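Side-chain contacts in ATP-dependent DNA helicase uvsW (Enterobacteria phage T4, PDB 1RIF), which couples ATP hydrolysis to 3'-5' DNA unwinding and Holliday-junction branch migration, and is represented here by its N-terminal part and helicase ATP-binding domain: residues A[30-33]-A[34-38]; A[171-174]-A[175-179]; A[181-184]-A[185-189]; A[209-212]-A[213-216]; A[261-264]-A[265-268]. The protein carries 1 engineered substitution. One frame throughout, in Å; residues are numbered along the deposited sequence.

In the fold
Contacts 1 and 5 lie at the surface, in the end of strand 30-32 with the turns after it and in a loop, with water-bridged or charged side chains; contacts 2, 3 and 4 are partly buried around the parallel sheet of the ATP-binding domain. Contact 2 on helix 167-180 and contact 3 in the turn after it belong to one excursion, meeting through Phe-177 against Phe-183 and Asp-175 against His-185. Contact 3 leads into edge strand 188-190, whose neighbour 207-210 starts contact 4. In contacts 2 and 3 sulfur and hydrocarbon packing dominates, while contact 4 adds water bridges at a helix start. Contact 1, in the N-terminal region, touches contact 5 where Phe-31 packs on Asn-268.

Contact 1 of 5, residues A[30-33]-A[34-38]; sequences SFEA and DGYRF
Glu-32 brings its CG obliquely to the ring of Tyr-36 where the chain leaves strand 30-32 through a type II beta turn, Ala-33 to Tyr-36, which a second type II turn from Gly-35 to Phe-38 follows at once. The tight part is on the turn side. Glu-32 CG sits 3.4 Å from Tyr-36 CE2, while Tyr-36 CD2 brings the edge of the ring to 3.4 Å from Ala-33 O, near the ring plane. The same carbonyl takes a weak bond from Tyr-36 N that closes the turn, with Gly-35 at its third position adopting a positive phi of 99°. A chi1 of 89° holds the tyrosine ring back over the turn, in reach of both neighbours. Trp-47 also touches the side chains of Ala-33 and Tyr-36, and Phe-42 meets the Tyr-36 ring edge to face.

The solvent side is looser and runs through water. The Glu-32 carboxylate is turned 62° from the tyrosine ring, and its two oxygens serve different partners. Glu-32 OE1 accepts from a water 2.9 Å away that in turn accepts from Arg-37 NH1, so the opposite charges are linked without touching. The phenol is reached by another water, which lies 2.6 Å from Glu-32 OE2 and 2.6 Å from Tyr-36 OH.

Contact 2 of 5, residues A[171-174]-A[175-179]; sequences TQMA and DDFVD
Met-173 and Phe-177, one turn apart on helix 167-180, make the apolar part of this contact. The methionine leaves the backbone with CG anti to N (chi1 -175°) and then bends, bringing Met-173 SD to 3.5 Å from Phe-177 CE1. This is a Met-aromatic contact of oblique kind: the sulfur lies 4.5 Å from the centroid of the Phe-177 ring, 56° off its normal.

The backbone bonds are regular. Asp-175, Asp-176, Phe-177 and Val-178 each give their N-H to the carbonyl four residues earlier, the straightest being Phe-177 N to Met-173 O at 172°.

The carboxylates meet acceptors instead. Asp-176 folds back along the helix, so that its CG stands 3.0 Å from Gln-172 O, and Asp-175 CG comes to 3.1 Å from Thr-171 O; neither approach is a bond. Asp-175 OD1 is hydrogen-bonded to His-185 NE2, which probably offsets the crowding of acceptors. Asp-175 OD2 also lies alongside the methyl of Thr-171.

Asp-176 touches Ser-142 of the predicted ATP-binding segment, while Met-173 and Phe-177 press on strand 159-163 and helix 141-155. The whole is the helix of a beta-alpha-beta crossover, from strand 159-163 to strand 188-190, in a RecA-like helicase domain.

Contact 3 of 5, residues A[181-184]-A[185-189]; sequences RLFS and HAMIK
Met-187 curls back along Ser-184 and finishes against the ring of Phe-183, meeting first the carbonyl, then the hydroxyl and N-H of Ser-184. Met-187 CB lies 3.2 Å from Ser-184 O. Met-187 CG comes next, only 3.0 Å from Ser-184 OG, a close approach for a methylene and a hydroxyl oxygen. The serine puts OG there by standing between its own backbone N and carbonyl carbon, chi1 66°. Met-187 SD then passes the same hydroxyl and receives a weak bond from Ser-184 N at 3.4 Å, with an N-H...S angle of 155°. Extended as far as SD, the chain makes its bend about the CG-SD bond (chi3 74°) and swings Met-187 CE to 4.0 Å from Phe-183 CD2; the two side chains cross at about a right angle, and the methyl approaches the ring obliquely.

This is the return leg of a beta-alpha-beta crossover in the ATP-binding domain. Helix 167-180 has ended, a short 3-10 segment, 185-187, turns the chain, and edge strand 188-190 enters the parallel sheet beside 207-210. Ile-188 N bonds to His-185 O as the turn passes into the strand.

On the buried side, Ile-188 reaches back with CD1 to 3.7 Å from Phe-183 CB. The Phe-183 ring also meets the ring of Phe-177, and touches Ala-149 of helix 141-155 and Val-207 of the adjoining strand. His-185, by contrast, packs on Val-178 of helix 167-180.

Contact 4 of 5, residues A[209-212]-A[213-216]; sequences VGTW and QTVV
Thr-211 O and Trp-212 O accept the first helical bonds here, where strand 207-210 of the parallel sheet leads into the short helix 212-215, with Thr-211 at its N-cap position. Val-215 N points at Thr-211 O over 3.0 Å with an angle of 169°, close to straight, and Val-216 N reaches Trp-212 O at 2.9 Å. Thr-214 N adds a weak bond to Thr-211 O, giving that carbonyl two donors.

Two waters bridge the groups at this helix start. One accepts from Thr-211 N at 2.9 Å and also bonds to Thr-214 OG1, so that it spans the opening of the turn. Another lies 2.6 Å from Thr-211 OG1 and accepts from Gln-213 NE2. The threonine and glutamine side chains run side by side here: Gln-213 takes a chi1 of 81° and then extends, which brings its CG to 3.6 Å from Thr-211 OG1 and carries the amide on to the water.

Farther out the contacts are packing: Val-215 CG2 lies against Thr-211 O, and the same side chain touches Phe-223 of a loop. Trp-212 and Val-216 both touch Ser-241 of helix 239-245, so this first turn bears on the helix that follows the predicted DEAH-box motif. Between those two residues it is the rim of the indole that meets a methyl: Val-216 CG2 lies near the ring plane, 3.9 Å from Trp-212 CE3.

Contact 5 of 5, residues A[261-264]-A[265-268]; sequences SLRD and GKAN
Asn-268 stands its amide over one face of the Arg-263 guanidinium, the two planes 85° apart. Asn-268 OD1 is 2.9 Å from Arg-263 NH1, yet it comes from above the group, at an angle too poor for a hydrogen bond. Asn-268 ND2 lies over the centre of the guanidinium, 3.5 Å above its plane. Lys-266 lines the edge instead: its CG is 3.2 Å from Arg-263 NE, and its CD is 3.2 Å from Arg-263 NH2, near the guanidinium plane.

The backbone sets these groups together. A type I beta turn runs from Arg-263 to Lys-266, closed by Lys-266 N bonding to Arg-263 O at 3.0 Å; the donor sits well above the carbonyl plane. Arg-263 is also the centre of an inverse gamma turn, with a weak bond from Asp-264 N to Leu-262 O. The arginine bends at chi3, 67°, bringing its head under Asn-268, whose own chi1 of 59° tips the amide toward it.

Farther out, this loop leads from strand 254-258 to helix 269-276 of the ATP-binding domain, and Tyr-272 OH of that helix is hydrogen-bonded to Arg-263 NH1. That bond gives the guanidinium a directed partner, whereas Asn-268 OD1 probably contributes mainly electrostatic attraction. Lys-266 offers methylenes to the arginine and bends its ammonium away, leaving Lys-266 NZ 5.6 Å from Arg-263 NH2, which should temper the repulsion between like charges.

Contact 1 of 5, residues A[30-33]-A[34-38]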
loop_
_atom_site.group_PDB
_atom_site.type_symbol
_atom_site.label_atom_id
_atom_site.label_comp_id
_atom_site.label_asym_id
_atom_site.label_seq_id
_atom_site.Cartn_x
_atom_site.Cartn_y
_atom_site.Cartn_z
ATOM N N SER A 30 -10.026 5.006 15.921
ATOM C CA SER A 30 -8.883 5.272 16.779
ATOM C C SER A 30 -8.541 3.997 17.533
ATOM O O SER A 30 -9.339 3.058 17.593
ATOM C CB SER A 30 -9.200 6.366 17.797
ATOM O OG SER A 30 -9.855 5.816 18.931
ATOM N N PHE A 31 -7.342 3.961 18.096
ATOM C CA PHE A 31 -6.915 2.818 18.870
ATOM C C PHE A 31 -5.844 3.257 19.843
ATOM O O PHE A 31 -5.210 4.294 19.672
ATOM C CB PHE A 31 -6.417 1.682 17.959
ATOM C CG PHE A 31 -5.220 2.035 17.119
ATOM C CD1 PHE A 31 -3.932 1.887 17.623
ATOM C CD2 PHE A 31 -5.383 2.505 15.813
ATOM C CE1 PHE A 31 -2.820 2.204 16.838
ATOM C CE2 PHE A 31 -4.284 2.824 15.023
ATOM C CZ PHE A 31 -3.001 2.674 15.534
ATOM N N GLU A 32 -5.669 2.460 20.881
ATOM C CA GLU A 32 -4.699 2.729 21.919
ATOM C C GLU A 32 -3.298 2.458 21.388
ATOM O O GLU A 32 -3.041 1.389 20.840
ATOM C CB GLU A 32 -4.996 1.803 23.085
ATOM C CG GLU A 32 -4.563 2.283 24.431
ATOM C CD GLU A 32 -4.915 1.274 25.504
ATOM O OE1 GLU A 32 -4.148 0.296 25.677
ATOM O OE2 GLU A 32 -5.970 1.455 26.154
ATOM N N ALA A 33 -2.395 3.422 21.540
ATOM C CA ALA A 33 -1.020 3.240 21.092
ATOM C C ALA A 33 -0.280 2.363 22.108
ATOM O O ALA A 33 -0.364 2.587 23.314
ATOM C CB ALA A 33 -0.330 4.585 20.965
ATOM N N ASP A 34 0.443 1.362 21.626
ATOM C CA ASP A 34 1.179 0.482 22.519
ATOM C C ASP A 34 2.339 1.240 23.153
ATOM O O ASP A 34 3.178 1.804 22.459
ATOM C CB ASP A 34 1.701 -0.734 21.743
ATOM C CG ASP A 34 2.449 -1.722 22.627
ATOM O OD1 ASP A 34 1.864 -2.190 23.630
ATOM O OD2 ASP A 34 3.625 -2.036 22.313
ATOM N N GLY A 35 2.375 1.273 24.479
ATOM C CA GLY A 35 3.455 1.967 25.146
ATOM C C GLY A 35 3.135 3.368 25.618
ATOM O O GLY A 35 4.005 4.040 26.168
ATOM N N TYR A 36 1.909 3.831 25.387
ATOM C CA TYR A 36 1.522 5.159 25.851
ATOM C C TYR A 36 1.545 4.969 27.367
ATOM O O TYR A 36 1.191 3.894 27.869
ATOM C CB TYR A 36 0.105 5.533 25.363
ATOM C CG TYR A 36 -1.022 5.115 26.295
ATOM C CD1 TYR A 36 -1.354 5.891 27.410
ATOM C CD2 TYR A 36 -1.706 3.910 26.105
ATOM C CE1 TYR A 36 -2.331 5.478 28.320
ATOM C CE2 TYR A 36 -2.687 3.486 27.009
ATOM C CZ TYR A 36 -2.988 4.277 28.115
ATOM O OH TYR A 36 -3.927 3.857 29.023
ATOM N N ARG A 37 1.967 6.003 28.076
ATOM C CA ARG A 37 2.098 6.014 29.538
ATOM C C ARG A 37 3.566 6.324 29.714
ATOM O O ARG A 37 3.969 6.954 30.689
ATOM C CB ARG A 37 1.771 4.664 30.213
ATOM C CG ARG A 37 0.280 4.403 30.466
ATOM C CD ARG A 37 0.079 3.404 31.616
ATOM N NE ARG A 37 -1.303 2.939 31.795
ATOM C CZ ARG A 37 -1.923 2.061 31.006
ATOM N NH1 ARG A 37 -1.302 1.537 29.958
ATOM N NH2 ARG A 37 -3.156 1.671 31.283
ATOM N N PHE A 38 4.352 5.887 28.731
ATOM C CA PHE A 38 5.786 6.122 28.720
ATOM C C PHE A 38 6.077 7.265 27.777
ATOM O O PHE A 38 7.186 7.800 27.754
ATOM C CB PHE A 38 6.538 4.882 28.255
ATOM C CG PHE A 38 6.510 3.767 29.243
ATOM C CD1 PHE A 38 5.501 2.817 29.209
ATOM C CD2 PHE A 38 7.467 3.694 30.243
ATOM C CE1 PHE A 38 5.444 1.810 30.161
ATOM C CE2 PHE A 38 7.421 2.689 31.203
ATOM C CZ PHE A 38 6.409 1.746 31.162
HETATM O O HOH W 1 -5.197 1.669 28.576
HETATM O O HOH W 2 -3.253 -0.283 28.397
#

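Contact 2 of 5, residues A[171-174]-A[175-179]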
loop_
_atom_site.group_PDB
_atom_site.type_symbol
_atom_site.label_atom_id
_atom_site.label_comp_id
_atom_site.label_asym_id
_atom_site.label_seq_id
_atom_site.Cartn_x
_atom_site.Cartn_y
_atom_site.Cartn_z
ATOM N N THR A 171 18.671 -5.249 -3.060
ATOM C CA THR A 171 19.475 -5.776 -4.157
ATOM C C THR A 171 18.867 -7.044 -4.730
ATOM O O THR A 171 18.855 -7.242 -5.942
ATOM C CB THR A 171 20.898 -6.105 -3.684
ATOM O OG1 THR A 171 21.576 -4.892 -3.332
ATOM C CG2 THR A 171 21.665 -6.814 -4.771
ATOM N N GLN A 172 18.366 -7.901 -3.848
ATOM C CA GLN A 172 17.753 -9.162 -4.248
ATOM C C GLN A 172 16.503 -8.939 -5.093
ATOM O O GLN A 172 16.291 -9.624 -6.093
ATOM C CB GLN A 172 17.397 -9.985 -3.007
ATOM C CG GLN A 172 16.858 -11.369 -3.320
ATOM C CD GLN A 172 16.408 -12.136 -2.080
ATOM O OE1 GLN A 172 17.184 -12.353 -1.145
ATOM N NE2 GLN A 172 15.151 -12.559 -2.076
ATOM N N MET A 173 15.681 -7.975 -4.695
ATOM C CA MET A 173 14.451 -7.678 -5.425
ATOM C C MET A 173 14.757 -7.200 -6.836
ATOM O O MET A 173 14.106 -7.611 -7.795
ATOM C CB MET A 173 13.639 -6.604 -4.686
ATOM C CG MET A 173 12.259 -6.304 -5.293
ATOM S SD MET A 173 11.032 -7.621 -5.049
ATOM C CE MET A 173 10.356 -7.133 -3.469
ATOM N N ALA A 174 15.744 -6.316 -6.946
ATOM C CA ALA A 174 16.153 -5.757 -8.228
ATOM C C ALA A 174 16.697 -6.870 -9.108
ATOM O O ALA A 174 16.396 -6.940 -10.297
ATOM C CB ALA A 174 17.215 -4.680 -8.014
ATOM N N ASP A 175 17.497 -7.750 -8.518
ATOM C CA ASP A 175 18.061 -8.854 -9.265
ATOM C C ASP A 175 16.970 -9.825 -9.721
ATOM O O ASP A 175 17.017 -10.315 -10.851
ATOM C CB ASP A 175 19.102 -9.583 -8.417
ATOM C CG ASP A 175 20.364 -8.767 -8.220
ATOM O OD1 ASP A 175 20.461 -7.679 -8.824
ATOM O OD2 ASP A 175 21.258 -9.215 -7.466
ATOM N N ASP A 176 15.986 -10.098 -8.859
ATOM C CA ASP A 176 14.905 -11.008 -9.224
ATOM C C ASP A 176 14.152 -10.485 -10.434
ATOM O O ASP A 176 13.934 -11.218 -11.395
ATOM C CB ASP A 176 13.919 -11.186 -8.071
ATOM C CG ASP A 176 14.518 -11.928 -6.893
ATOM O OD1 ASP A 176 15.520 -12.653 -7.081
ATOM O OD2 ASP A 176 13.969 -11.798 -5.774
ATOM N N PHE A 177 13.748 -9.215 -10.372
ATOM C CA PHE A 177 13.007 -8.560 -11.457
ATOM C C PHE A 177 13.728 -8.695 -12.791
ATOM O O PHE A 177 13.096 -8.906 -13.828
ATOM C CB PHE A 177 12.804 -7.066 -11.137
ATOM C CG PHE A 177 11.613 -6.776 -10.241
ATOM C CD1 PHE A 177 11.240 -7.659 -9.225
ATOM C CD2 PHE A 177 10.867 -5.609 -10.414
ATOM C CE1 PHE A 177 10.144 -7.382 -8.404
ATOM C CE2 PHE A 177 9.770 -5.331 -9.593
ATOM C CZ PHE A 177 9.411 -6.216 -8.592
ATOM N N VAL A 178 15.049 -8.564 -12.767
ATOM C CA VAL A 178 15.841 -8.678 -13.987
ATOM C C VAL A 178 15.983 -10.152 -14.398
ATOM O O VAL A 178 16.037 -10.466 -15.588
ATOM C CB VAL A 178 17.249 -8.024 -13.805
ATOM C CG1 VAL A 178 18.071 -8.158 -15.084
ATOM C CG2 VAL A 178 17.097 -6.545 -13.451
ATOM N N ASP A 179 16.028 -11.063 -13.425
ATOM C CA ASP A 179 16.144 -12.483 -13.757
ATOM C C ASP A 179 14.889 -12.952 -14.494
ATOM O O ASP A 179 14.972 -13.754 -15.433
ATOM C CB ASP A 179 16.358 -13.331 -12.503
ATOM C CG ASP A 179 16.644 -14.792 -12.825
ATOM O OD1 ASP A 179 17.573 -15.058 -13.613
ATOM O OD2 ASP A 179 15.947 -15.679 -12.286
#

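Contact 3 of 5, residues A[181-184]-A[185-189]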
loop_
_atom_site.group_PDB
_atom_site.type_symbol
_atom_site.label_atom_id
_atom_site.label_comp_id
_atom_site.label_asym_id
_atom_site.label_seq_id
_atom_site.Cartn_x
_atom_site.Cartn_y
_atom_site.Cartn_z
ATOM N N ARG A 181 13.160 -11.188 -16.337
ATOM C CA ARG A 181 13.287 -10.497 -17.610
ATOM C C ARG A 181 12.100 -9.595 -17.889
ATOM O O ARG A 181 11.811 -9.273 -19.042
ATOM C CB ARG A 181 13.489 -11.482 -18.756
ATOM C CG ARG A 181 14.737 -12.323 -18.594
ATOM C CD ARG A 181 15.081 -13.056 -19.867
ATOM N NE ARG A 181 15.990 -14.164 -19.603
ATOM C CZ ARG A 181 16.557 -14.899 -20.550
ATOM N NH1 ARG A 181 16.307 -14.632 -21.823
ATOM N NH2 ARG A 181 17.367 -15.900 -20.224
ATOM N N LEU A 182 11.415 -9.189 -16.823
ATOM C CA LEU A 182 10.282 -8.279 -16.950
ATOM C C LEU A 182 10.810 -6.840 -16.860
ATOM O O LEU A 182 10.137 -5.891 -17.267
ATOM C CB LEU A 182 9.256 -8.545 -15.839
ATOM C CG LEU A 182 8.563 -9.912 -15.892
ATOM C CD1 LEU A 182 7.748 -10.135 -14.629
ATOM C CD2 LEU A 182 7.680 -9.989 -17.128
ATOM N N PHE A 183 12.027 -6.701 -16.339
ATOM C CA PHE A 183 12.684 -5.405 -16.187
ATOM C C PHE A 183 14.180 -5.532 -16.442
ATOM O O PHE A 183 14.736 -6.628 -16.391
ATOM C CB PHE A 183 12.507 -4.850 -14.756
ATOM C CG PHE A 183 11.086 -4.564 -14.372
ATOM C CD1 PHE A 183 10.246 -5.587 -13.942
ATOM C CD2 PHE A 183 10.579 -3.268 -14.460
ATOM C CE1 PHE A 183 8.916 -5.325 -13.605
ATOM C CE2 PHE A 183 9.250 -2.995 -14.126
ATOM C CZ PHE A 183 8.419 -4.032 -13.697
ATOM N N SER A 184 14.824 -4.397 -16.706
ATOM C CA SER A 184 16.271 -4.338 -16.905
ATOM C C SER A 184 16.794 -3.484 -15.741
ATOM O O SER A 184 16.019 -2.742 -15.130
ATOM C CB SER A 184 16.611 -3.670 -18.236
ATOM O OG SER A 184 16.239 -2.307 -18.228
ATOM N N HIS A 185 18.085 -3.579 -15.420
ATOM C CA HIS A 185 18.621 -2.795 -14.302
ATOM C C HIS A 185 18.524 -1.288 -14.454
ATOM O O HIS A 185 18.290 -0.577 -13.469
ATOM C CB HIS A 185 20.066 -3.191 -13.999
ATOM C CG HIS A 185 20.170 -4.337 -13.043
ATOM N ND1 HIS A 185 20.579 -5.598 -13.427
ATOM C CD2 HIS A 185 19.845 -4.429 -11.731
ATOM C CE1 HIS A 185 20.500 -6.416 -12.393
ATOM N NE2 HIS A 185 20.057 -5.732 -11.352
ATOM N N ALA A 186 18.693 -0.794 -15.679
ATOM C CA ALA A 186 18.609 0.640 -15.920
ATOM C C ALA A 186 17.224 1.164 -15.528
ATOM O O ALA A 186 17.037 2.364 -15.322
ATOM C CB ALA A 186 18.893 0.940 -17.389
ATOM N N MET A 187 16.263 0.252 -15.415
ATOM C CA MET A 187 14.885 0.589 -15.050
ATOM C C MET A 187 14.607 0.535 -13.532
ATOM O O MET A 187 13.526 0.911 -13.072
ATOM C CB MET A 187 13.924 -0.384 -15.745
ATOM C CG MET A 187 14.029 -0.446 -17.261
ATOM S SD MET A 187 13.035 -1.815 -17.921
ATOM C CE MET A 187 11.364 -1.177 -17.728
ATOM N N ILE A 188 15.577 0.066 -12.754
ATOM C CA ILE A 188 15.381 -0.064 -11.315
ATOM C C ILE A 188 16.447 0.655 -10.490
ATOM O O ILE A 188 17.626 0.294 -10.514
ATOM C CB ILE A 188 15.352 -1.552 -10.930
ATOM C CG1 ILE A 188 14.273 -2.268 -11.751
ATOM C CG2 ILE A 188 15.111 -1.706 -9.432
ATOM C CD1 ILE A 188 14.339 -3.780 -11.678
ATOM N N LYS A 189 16.015 1.685 -9.766
ATOM C CA LYS A 189 16.910 2.467 -8.919
ATOM C C LYS A 189 16.827 1.990 -7.475
ATOM O O LYS A 189 15.748 1.963 -6.889
ATOM C CB LYS A 189 16.531 3.951 -8.969
ATOM C CG LYS A 189 17.380 4.827 -8.066
ATOM C CD LYS A 189 16.809 6.224 -7.924
ATOM C CE LYS A 189 17.706 7.068 -7.022
ATOM N NZ LYS A 189 17.023 8.294 -6.492
#

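Contact 4 of 5, residues A[209-212]-A[213-216]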
loop_
_atom_site.group_PDB
_atom_site.type_symbol
_atom_site.label_atom_id
_atom_site.label_comp_id
_atom_site.label_asym_id
_atom_site.label_seq_id
_atom_site.Cartn_x
_atom_site.Cartn_y
_atom_site.Cartn_z
ATOM N N VAL A 209 13.430 1.012 -5.360
ATOM C CA VAL A 209 13.407 0.032 -4.285
ATOM C C VAL A 209 14.229 0.443 -3.070
ATOM O O VAL A 209 15.396 0.821 -3.189
ATOM C CB VAL A 209 13.925 -1.331 -4.784
ATOM C CG1 VAL A 209 13.840 -2.366 -3.664
ATOM C CG2 VAL A 209 13.116 -1.780 -6.012
ATOM N N GLY A 210 13.613 0.351 -1.898
ATOM C CA GLY A 210 14.306 0.711 -0.678
ATOM C C GLY A 210 13.684 0.128 0.578
ATOM O O GLY A 210 12.732 -0.650 0.525
ATOM N N THR A 211 14.241 0.506 1.718
ATOM C CA THR A 211 13.758 0.027 2.999
ATOM C C THR A 211 13.005 1.169 3.656
ATOM O O THR A 211 13.090 2.308 3.204
ATOM C CB THR A 211 14.933 -0.375 3.908
ATOM O OG1 THR A 211 15.751 0.770 4.151
ATOM C CG2 THR A 211 15.782 -1.447 3.247
ATOM N N TRP A 212 12.267 0.865 4.718
ATOM C CA TRP A 212 11.509 1.878 5.446
ATOM C C TRP A 212 12.372 2.995 6.014
ATOM O O TRP A 212 11.997 4.168 5.961
ATOM C CB TRP A 212 10.728 1.239 6.603
ATOM C CG TRP A 212 9.387 0.710 6.193
ATOM C CD1 TRP A 212 9.015 -0.598 6.075
ATOM C CD2 TRP A 212 8.237 1.491 5.842
ATOM N NE1 TRP A 212 7.700 -0.680 5.675
ATOM C CE2 TRP A 212 7.200 0.589 5.526
ATOM C CE3 TRP A 212 7.984 2.871 5.768
ATOM C CZ2 TRP A 212 5.921 1.020 5.141
ATOM C CZ3 TRP A 212 6.715 3.302 5.387
ATOM C CH2 TRP A 212 5.699 2.376 5.079
ATOM N N GLN A 213 13.528 2.637 6.563
ATOM C CA GLN A 213 14.390 3.643 7.171
ATOM C C GLN A 213 14.903 4.680 6.181
ATOM O O GLN A 213 15.118 5.831 6.545
ATOM C CB GLN A 213 15.555 2.984 7.919
ATOM C CG GLN A 213 16.724 2.541 7.074
ATOM C CD GLN A 213 17.952 2.282 7.926
ATOM O OE1 GLN A 213 18.343 3.131 8.719
ATOM N NE2 GLN A 213 18.565 1.111 7.769
ATOM N N THR A 214 15.100 4.278 4.931
ATOM C CA THR A 214 15.558 5.213 3.912
ATOM C C THR A 214 14.369 6.040 3.460
ATOM O O THR A 214 14.409 7.267 3.465
ATOM C CB THR A 214 16.120 4.479 2.688
ATOM O OG1 THR A 214 17.367 3.867 3.034
ATOM C CG2 THR A 214 16.328 5.451 1.531
ATOM N N VAL A 215 13.311 5.337 3.076
ATOM C CA VAL A 215 12.081 5.935 2.586
ATOM C C VAL A 215 11.476 7.006 3.496
ATOM O O VAL A 215 11.054 8.061 3.020
ATOM C CB VAL A 215 11.044 4.817 2.310
ATOM C CG1 VAL A 215 9.657 5.395 2.155
ATOM C CG2 VAL A 215 11.448 4.057 1.058
ATOM N N VAL A 216 11.435 6.743 4.796
ATOM C CA VAL A 216 10.869 7.695 5.747
ATOM C C VAL A 216 11.605 9.047 5.769
ATOM O O VAL A 216 11.023 10.068 6.142
ATOM C CB VAL A 216 10.853 7.083 7.177
ATOM C CG1 VAL A 216 10.571 8.159 8.205
ATOM C CG2 VAL A 216 9.781 6.001 7.271
HETATM O O HOH W 3 16.947 1.541 1.310
HETATM O O HOH W 4 17.788 0.119 5.541
#

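Contact 5 of 5, residues A[261-264]-A[265-268]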
loop_
_atom_site.group_PDB
_atom_site.type_symbol
_atom_site.label_atom_id
_atom_site.label_comp_id
_atom_site.label_asym_id
_atom_site.label_seq_id
_atom_site.Cartn_x
_atom_site.Cartn_y
_atom_site.Cartn_z
ATOM N N SER A 261 2.149 -13.175 7.797
ATOM C CA SER A 261 1.941 -13.007 9.230
ATOM C C SER A 261 1.216 -11.699 9.589
ATOM O O SER A 261 1.829 -10.774 10.122
ATOM C CB SER A 261 3.300 -13.041 9.932
ATOM O OG SER A 261 4.087 -14.120 9.456
ATOM N N LEU A 262 -0.085 -11.622 9.317
ATOM C CA LEU A 262 -0.834 -10.402 9.617
ATOM C C LEU A 262 -1.078 -10.189 11.111
ATOM O O LEU A 262 -1.110 -11.145 11.895
ATOM C CB LEU A 262 -2.176 -10.401 8.885
ATOM C CG LEU A 262 -2.140 -10.719 7.393
ATOM C CD1 LEU A 262 -3.528 -10.546 6.822
ATOM C CD2 LEU A 262 -1.142 -9.825 6.689
ATOM N N ARG A 263 -1.265 -8.923 11.489
ATOM C CA ARG A 263 -1.508 -8.544 12.878
ATOM C C ARG A 263 -3.007 -8.521 13.233
ATOM O O ARG A 263 -3.511 -7.548 13.803
ATOM C CB ARG A 263 -0.879 -7.173 13.144
ATOM C CG ARG A 263 0.586 -7.113 12.758
ATOM C CD ARG A 263 1.242 -5.835 13.236
ATOM N NE ARG A 263 1.309 -5.783 14.689
ATOM C CZ ARG A 263 1.847 -4.781 15.377
ATOM N NH1 ARG A 263 2.369 -3.741 14.739
ATOM N NH2 ARG A 263 1.866 -4.821 16.706
ATOM N N ASP A 264 -3.703 -9.609 12.906
ATOM C CA ASP A 264 -5.136 -9.745 13.170
ATOM C C ASP A 264 -5.554 -9.309 14.575
ATOM O O ASP A 264 -6.513 -8.551 14.739
ATOM C CB ASP A 264 -5.572 -11.198 12.961
ATOM C CG ASP A 264 -5.268 -11.701 11.569
ATOM O OD1 ASP A 264 -5.645 -11.015 10.597
ATOM O OD2 ASP A 264 -4.659 -12.787 11.447
ATOM N N GLY A 265 -4.838 -9.796 15.585
ATOM C CA GLY A 265 -5.173 -9.460 16.959
ATOM C C GLY A 265 -4.482 -8.252 17.570
ATOM O O GLY A 265 -4.534 -8.056 18.790
ATOM N N LYS A 266 -3.836 -7.438 16.743
ATOM C CA LYS A 266 -3.149 -6.248 17.242
ATOM C C LYS A 266 -4.047 -5.014 17.112
ATOM O O LYS A 266 -4.794 -4.879 16.142
ATOM C CB LYS A 266 -1.838 -6.038 16.475
ATOM C CG LYS A 266 -0.759 -7.089 16.745
ATOM C CD LYS A 266 -0.088 -6.893 18.110
ATOM C CE LYS A 266 -0.905 -7.479 19.263
ATOM N NZ LYS A 266 -0.924 -8.970 19.239
ATOM N N ALA A 267 -3.965 -4.123 18.099
ATOM C CA ALA A 267 -4.776 -2.901 18.121
ATOM C C ALA A 267 -4.648 -2.023 16.869
ATOM O O ALA A 267 -5.625 -1.406 16.429
ATOM C CB ALA A 267 -4.426 -2.078 19.363
ATOM N N ASN A 268 -3.449 -1.984 16.293
ATOM C CA ASN A 268 -3.184 -1.159 15.123
ATOM C C ASN A 268 -3.494 -1.748 13.747
ATOM O O ASN A 268 -3.236 -1.094 12.737
ATOM C CB ASN A 268 -1.726 -0.694 15.154
ATOM C CG ASN A 268 -0.740 -1.849 15.164
ATOM O OD1 ASN A 268 0.459 -1.645 15.350
ATOM N ND2 ASN A 268 -1.237 -3.066 14.960
#